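Local coordinates for aggregation suppressing protein (Salmonella enterica subsp. enterica serovar Typhimurium, PDB 4ZJ9), which probably acts as a small heat-shock chaperone that suppresses the aggregation of other proteins under stress, its alpha-crystallin domain pairing into a dimer, at residues A[57-62]-A[80-85]; A[73-78]-A[117-122]. All blocks are in the same frame, centred on the assembly; numbering follows the deposited sequence.

Contact 1. Residues A[57-62]-A[80-85]; sequences YLLTVS and LNITGK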
loop_
_atom_site.group_PDB
_atom_site.type_symbol
_atom_site.label_atom_id
_atom_site.label_comp_id
_atom_site.label_asym_id
_atom_site.label_seq_id
_atom_site.Cartn_x
_atom_site.Cartn_y
_atom_site.Cartn_z
ATOM N N TYR A 57 -1.865 -1.262 22.020
ATOM C CA TYR A 57 -0.967 -1.467 20.915
ATOM C C TYR A 57 -1.675 -1.067 19.612
ATOM O O TYR A 57 -2.856 -1.083 19.526
ATOM C CB TYR A 57 -0.522 -2.926 20.860
ATOM C CG TYR A 57 0.156 -3.417 22.116
ATOM C CD1 TYR A 57 -0.579 -3.976 23.175
ATOM C CD2 TYR A 57 1.525 -3.320 22.256
ATOM C CE1 TYR A 57 0.055 -4.403 24.339
ATOM C CE2 TYR A 57 2.165 -3.757 23.401
ATOM C CZ TYR A 57 1.440 -4.287 24.444
ATOM O OH TYR A 57 2.140 -4.683 25.554
ATOM N N LEU A 58 -0.902 -0.672 18.615
ATOM C CA LEU A 58 -1.401 -0.430 17.262
ATOM C C LEU A 58 -0.565 -1.230 16.314
ATOM O O LEU A 58 0.639 -1.050 16.234
ATOM C CB LEU A 58 -1.409 1.031 16.873
ATOM C CG LEU A 58 -1.936 1.272 15.433
ATOM C CD1 LEU A 58 -3.444 1.082 15.328
ATOM C CD2 LEU A 58 -1.536 2.656 14.906
ATOM N N LEU A 59 -1.224 -2.134 15.610
ATOM C CA LEU A 59 -0.589 -2.925 14.586
ATOM C C LEU A 59 -0.955 -2.309 13.250
ATOM O O LEU A 59 -2.141 -2.056 12.947
ATOM C CB LEU A 59 -1.116 -4.367 14.651
ATOM C CG LEU A 59 -0.709 -5.238 13.485
ATOM C CD1 LEU A 59 0.785 -5.500 13.522
ATOM C CD2 LEU A 59 -1.535 -6.511 13.585
ATOM N N THR A 60 0.051 -2.051 12.443
ATOM C CA THR A 60 -0.182 -1.562 11.085
ATOM C C THR A 60 0.399 -2.523 10.081
ATOM O O THR A 60 1.613 -2.793 10.079
ATOM C CB THR A 60 0.500 -0.145 10.931
ATOM O OG1 THR A 60 -0.124 0.732 11.866
ATOM C CG2 THR A 60 0.302 0.422 9.561
ATOM N N VAL A 61 -0.456 -3.027 9.190
ATOM C CA VAL A 61 0.010 -3.935 8.171
ATOM C C VAL A 61 -0.105 -3.259 6.798
ATOM O O VAL A 61 -1.134 -2.687 6.465
ATOM C CB VAL A 61 -0.820 -5.225 8.179
ATOM C CG1 VAL A 61 -0.212 -6.272 7.242
ATOM C CG2 VAL A 61 -0.869 -5.774 9.581
ATOM N N SER A 62 0.982 -3.352 6.022
ATOM C CA SER A 62 1.040 -2.771 4.654
ATOM C C SER A 62 0.331 -3.740 3.690
ATOM O O SER A 62 0.815 -4.846 3.483
ATOM C CB SER A 62 2.465 -2.565 4.165
ATOM O OG SER A 62 2.449 -1.901 2.861
ATOM N N LEU A 80 -4.063 -13.451 17.708
ATOM C CA LEU A 80 -4.678 -12.601 16.679
ATOM C C LEU A 80 -4.091 -13.043 15.377
ATOM O O LEU A 80 -2.855 -13.002 15.215
ATOM C CB LEU A 80 -4.289 -11.142 16.899
ATOM C CG LEU A 80 -4.689 -10.191 15.766
ATOM C CD1 LEU A 80 -6.202 -10.208 15.560
ATOM C CD2 LEU A 80 -4.212 -8.804 16.104
ATOM N N ASN A 81 -4.974 -13.428 14.451
ATOM C CA ASN A 81 -4.584 -13.940 13.162
ATOM C C ASN A 81 -5.149 -13.007 12.120
ATOM O O ASN A 81 -6.347 -12.673 12.155
ATOM C CB ASN A 81 -5.086 -15.357 12.942
ATOM C CG ASN A 81 -4.425 -16.352 13.883
ATOM O OD1 ASN A 81 -3.176 -16.315 14.112
ATOM N ND2 ASN A 81 -5.242 -17.239 14.451
ATOM N N ILE A 82 -4.272 -12.532 11.265
ATOM C CA ILE A 82 -4.646 -11.675 10.160
ATOM C C ILE A 82 -4.335 -12.441 8.886
ATOM O O ILE A 82 -3.183 -12.735 8.606
ATOM C CB ILE A 82 -3.811 -10.381 10.127
ATOM C CG1 ILE A 82 -3.693 -9.681 11.487
ATOM C CG2 ILE A 82 -4.311 -9.450 8.979
ATOM C CD1 ILE A 82 -4.963 -9.141 12.047
ATOM N N THR A 83 -5.356 -12.723 8.090
ATOM C CA THR A 83 -5.200 -13.556 6.900
ATOM C C THR A 83 -5.635 -12.817 5.669
ATOM O O THR A 83 -6.725 -12.285 5.611
ATOM C CB THR A 83 -6.091 -14.805 6.992
ATOM O OG1 THR A 83 -5.839 -15.451 8.239
ATOM C CG2 THR A 83 -5.803 -15.756 5.845
ATOM N N GLY A 84 -4.796 -12.820 4.668
ATOM C CA GLY A 84 -5.131 -12.275 3.387
ATOM C C GLY A 84 -5.196 -13.412 2.417
ATOM O O GLY A 84 -4.206 -14.162 2.231
ATOM N N LYS A 85 -6.363 -13.549 1.794
ATOM C CA LYS A 85 -6.558 -14.593 0.811
ATOM C C LYS A 85 -7.077 -13.941 -0.438
ATOM O O LYS A 85 -8.238 -13.519 -0.515
ATOM C CB LYS A 85 -7.449 -15.760 1.281
ATOM C CG LYS A 85 -6.619 -16.834 2.003
ATOM C CD LYS A 85 -7.512 -17.927 2.581
ATOM C CE LYS A 85 -6.921 -18.606 3.819
ATOM N NZ LYS A 85 -7.938 -19.454 4.514
#
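L59 reaches across the hydrophobic core of the alpha-crystallin beta sandwich to meet L80 and I82, so strands 56-62 and 79-84, which belong to opposing sheets, touch through side chains alone. CB of L59 points toward the other strand but remains 5.6 Å from CD2 of L80. With chi1 at 170°, CG lies anti to the backbone N and the chain stretches inward, yet CG still makes no contact with either partner. The two methyls then part. CD1 turns off to one flank, 6.5 Å from CG1 of I82, while CD2 goes straight on across the interior. That methyl settles over the gap between L80 and I82, whose side chains project from the same face of their strand. V61, two residues on, also faces I82 but leaves 5.1 Å between its CG2 and CG2 of I82. F111 and Y47 also touch L59, and L129 of strand 128-134, next to 56-62 in its sheet, packs on I82, enclosing the contact in apolar groups. Between the two strands the meeting thus comes down to one methyl: CD2 of L59 stands 4.3 Å from CD2 of L80 and 4.4 Å from CG1 of I82.

Contact 2. Residues A[73-78]-A[117-122]; sequences IETVGG and AKVNNA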
loop_
_atom_site.group_PDB
_atom_site.type_symbol
_atom_site.label_atom_id
_atom_site.label_comp_id
_atom_site.label_asym_id
_atom_site.label_seq_id
_atom_site.Cartn_x
_atom_site.Cartn_y
_atom_site.Cartn_z
ATOM N N ILE A 73 -9.585 -10.977 10.171
ATOM C CA ILE A 73 -8.937 -10.900 11.438
ATOM C C ILE A 73 -9.789 -11.732 12.342
ATOM O O ILE A 73 -11.025 -11.714 12.225
ATOM C CB ILE A 73 -8.754 -9.465 11.990
ATOM C CG1 ILE A 73 -10.086 -8.762 12.168
ATOM C CG2 ILE A 73 -7.974 -8.602 11.017
ATOM C CD1 ILE A 73 -9.963 -7.465 12.935
ATOM N N GLU A 74 -9.130 -12.530 13.178
ATOM C CA GLU A 74 -9.860 -13.356 14.129
ATOM C C GLU A 74 -8.928 -13.582 15.302
ATOM O O GLU A 74 -7.692 -13.607 15.148
ATOM C CB GLU A 74 -10.310 -14.677 13.508
ATOM C CG GLU A 74 -9.226 -15.747 13.523
ATOM C CD GLU A 74 -9.521 -16.935 12.611
ATOM O OE1 GLU A 74 -10.673 -17.446 12.627
ATOM O OE2 GLU A 74 -8.579 -17.354 11.885
ATOM N N THR A 75 -9.536 -13.677 16.477
ATOM C CA THR A 75 -8.829 -13.969 17.727
ATOM C C THR A 75 -9.172 -15.447 18.033
ATOM O O THR A 75 -10.321 -15.813 18.095
ATOM C CB THR A 75 -9.312 -13.000 18.830
ATOM O OG1 THR A 75 -10.720 -12.792 18.669
ATOM C CG2 THR A 75 -8.679 -11.604 18.694
ATOM N N VAL A 76 -8.166 -16.291 18.137
ATOM C CA VAL A 76 -8.342 -17.704 18.345
ATOM C C VAL A 76 -7.272 -18.237 19.308
ATOM O O VAL A 76 -6.077 -18.140 19.041
ATOM C CB VAL A 76 -8.277 -18.408 16.990
ATOM C CG1 VAL A 76 -7.634 -19.787 17.085
ATOM C CG2 VAL A 76 -9.671 -18.488 16.411
ATOM N N GLY A 77 -7.707 -18.816 20.430
ATOM C CA GLY A 77 -6.784 -19.431 21.395
ATOM C C GLY A 77 -5.730 -18.448 21.873
ATOM O O GLY A 77 -4.542 -18.797 22.062
ATOM N N GLY A 78 -6.163 -17.202 22.057
ATOM C CA GLY A 78 -5.253 -16.162 22.527
ATOM C C GLY A 78 -4.334 -15.532 21.480
ATOM O O GLY A 78 -3.559 -14.649 21.816
ATOM N N ALA A 117 -6.329 -9.209 26.424
ATOM C CA ALA A 117 -6.354 -8.156 25.410
ATOM C C ALA A 117 -7.420 -8.423 24.361
ATOM O O ALA A 117 -7.767 -9.576 24.073
ATOM C CB ALA A 117 -4.983 -7.999 24.760
ATOM N N LYS A 118 -7.954 -7.341 23.796
ATOM C CA LYS A 118 -9.023 -7.418 22.786
ATOM C C LYS A 118 -8.630 -6.559 21.597
ATOM O O LYS A 118 -8.001 -5.501 21.764
ATOM C CB LYS A 118 -10.374 -6.881 23.315
ATOM N N VAL A 119 -9.072 -6.990 20.418
ATOM C CA VAL A 119 -8.984 -6.142 19.210
ATOM C C VAL A 119 -10.231 -5.268 19.165
ATOM O O VAL A 119 -11.322 -5.795 19.117
ATOM C CB VAL A 119 -8.646 -6.929 17.891
ATOM C CG1 VAL A 119 -8.833 -8.422 18.043
ATOM C CG2 VAL A 119 -9.393 -6.361 16.677
ATOM N N ASN A 120 -10.044 -3.938 19.181
ATOM C CA ASN A 120 -11.160 -2.966 19.266
ATOM C C ASN A 120 -11.714 -2.624 17.898
ATOM O O ASN A 120 -12.924 -2.712 17.687
ATOM C CB ASN A 120 -10.785 -1.713 20.085
ATOM C CG ASN A 120 -10.854 -1.975 21.591
ATOM N N ASN A 121 -10.836 -2.269 16.966
ATOM C CA ASN A 121 -11.225 -2.150 15.549
ATOM C C ASN A 121 -10.088 -2.518 14.626
ATOM O O ASN A 121 -8.872 -2.528 15.051
ATOM C CB ASN A 121 -11.751 -0.737 15.185
ATOM C CG ASN A 121 -10.765 0.371 15.515
ATOM O OD1 ASN A 121 -9.593 0.332 15.112
ATOM N ND2 ASN A 121 -11.234 1.371 16.251
ATOM N N ALA A 122 -10.480 -2.864 13.393
ATOM C CA ALA A 122 -9.522 -2.984 12.276
ATOM C C ALA A 122 -10.018 -2.125 11.117
ATOM O O ALA A 122 -11.100 -2.308 10.625
ATOM C CB ALA A 122 -9.336 -4.403 11.862
#
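I73 and T75 of strand 71-76 face V119 and A122 of strand 118-125 at an open edge of the beta sandwich, where the outermost strands of its two sheets run nearly antiparallel at 160°. Their axes come no closer than 8.6 Å, too far for backbone pairing, so side chains alone bridge the space. The tight part is the inward-facing row of methyls of I73, T75, V119 and A122. CG1 of I73 sits between its backbone N and carbonyl carbon (chi1 60°), and its extended continuation carries CD1 over to the other strand. There CD1 meets CB of A122 at 3.3 Å, a doubtful value because it is shorter than van der Waals contact, and CG2 of V119 at a more ordinary 3.9 Å. V119 uses its two branches separately: CG2 goes to I73, while CG1 is set against CG2 of T75, again at 3.3 Å. V119 is built with a nearly eclipsed chi1 (15°), which leaves this close approach to T75 doubtful too. Beneath the row L80 and V131 pack on V119, and I82 on I73. The outer side is looser. There OG1 of T75 stays 4.8 Å from CG1 of V119, and E74, K118 and N121 direct their CB atoms away from the facing strand. K118 is modelled only to CB, and the amide end of N120 is missing, consistent with mobile side chains at the surface. In small heat-shock proteins the groove between these edge strands receives the C-terminal I-X-I/V motif; a matching Ile-Ala-Ile sequence lies near the end of this chain, beyond the modelled part. A row of methyls, flanked by polar groups at the surface, is consistent with a site suited to apolar side chains of such a partner.

The centre of contact 1 lies about 3 Å, and that of contact 2 about 13 Å, from the centre of the chain; the two contact centres are 10 Å apart, so together they run from the sandwich core to its open edge. Strands 71-76 and 79-84 join them as neighbours in one sheet: N81 N is 2.8 Å from E74 O, a probable backbone hydrogen bond. Within that sheet CD1 of I82 lies against CG2 of I73. L80 is shared by the two contacts, taking part in the first and backing the second. A bound methylpentanediol, probably from the crystallisation liquor, lies about 6 Å from the L80 side chain.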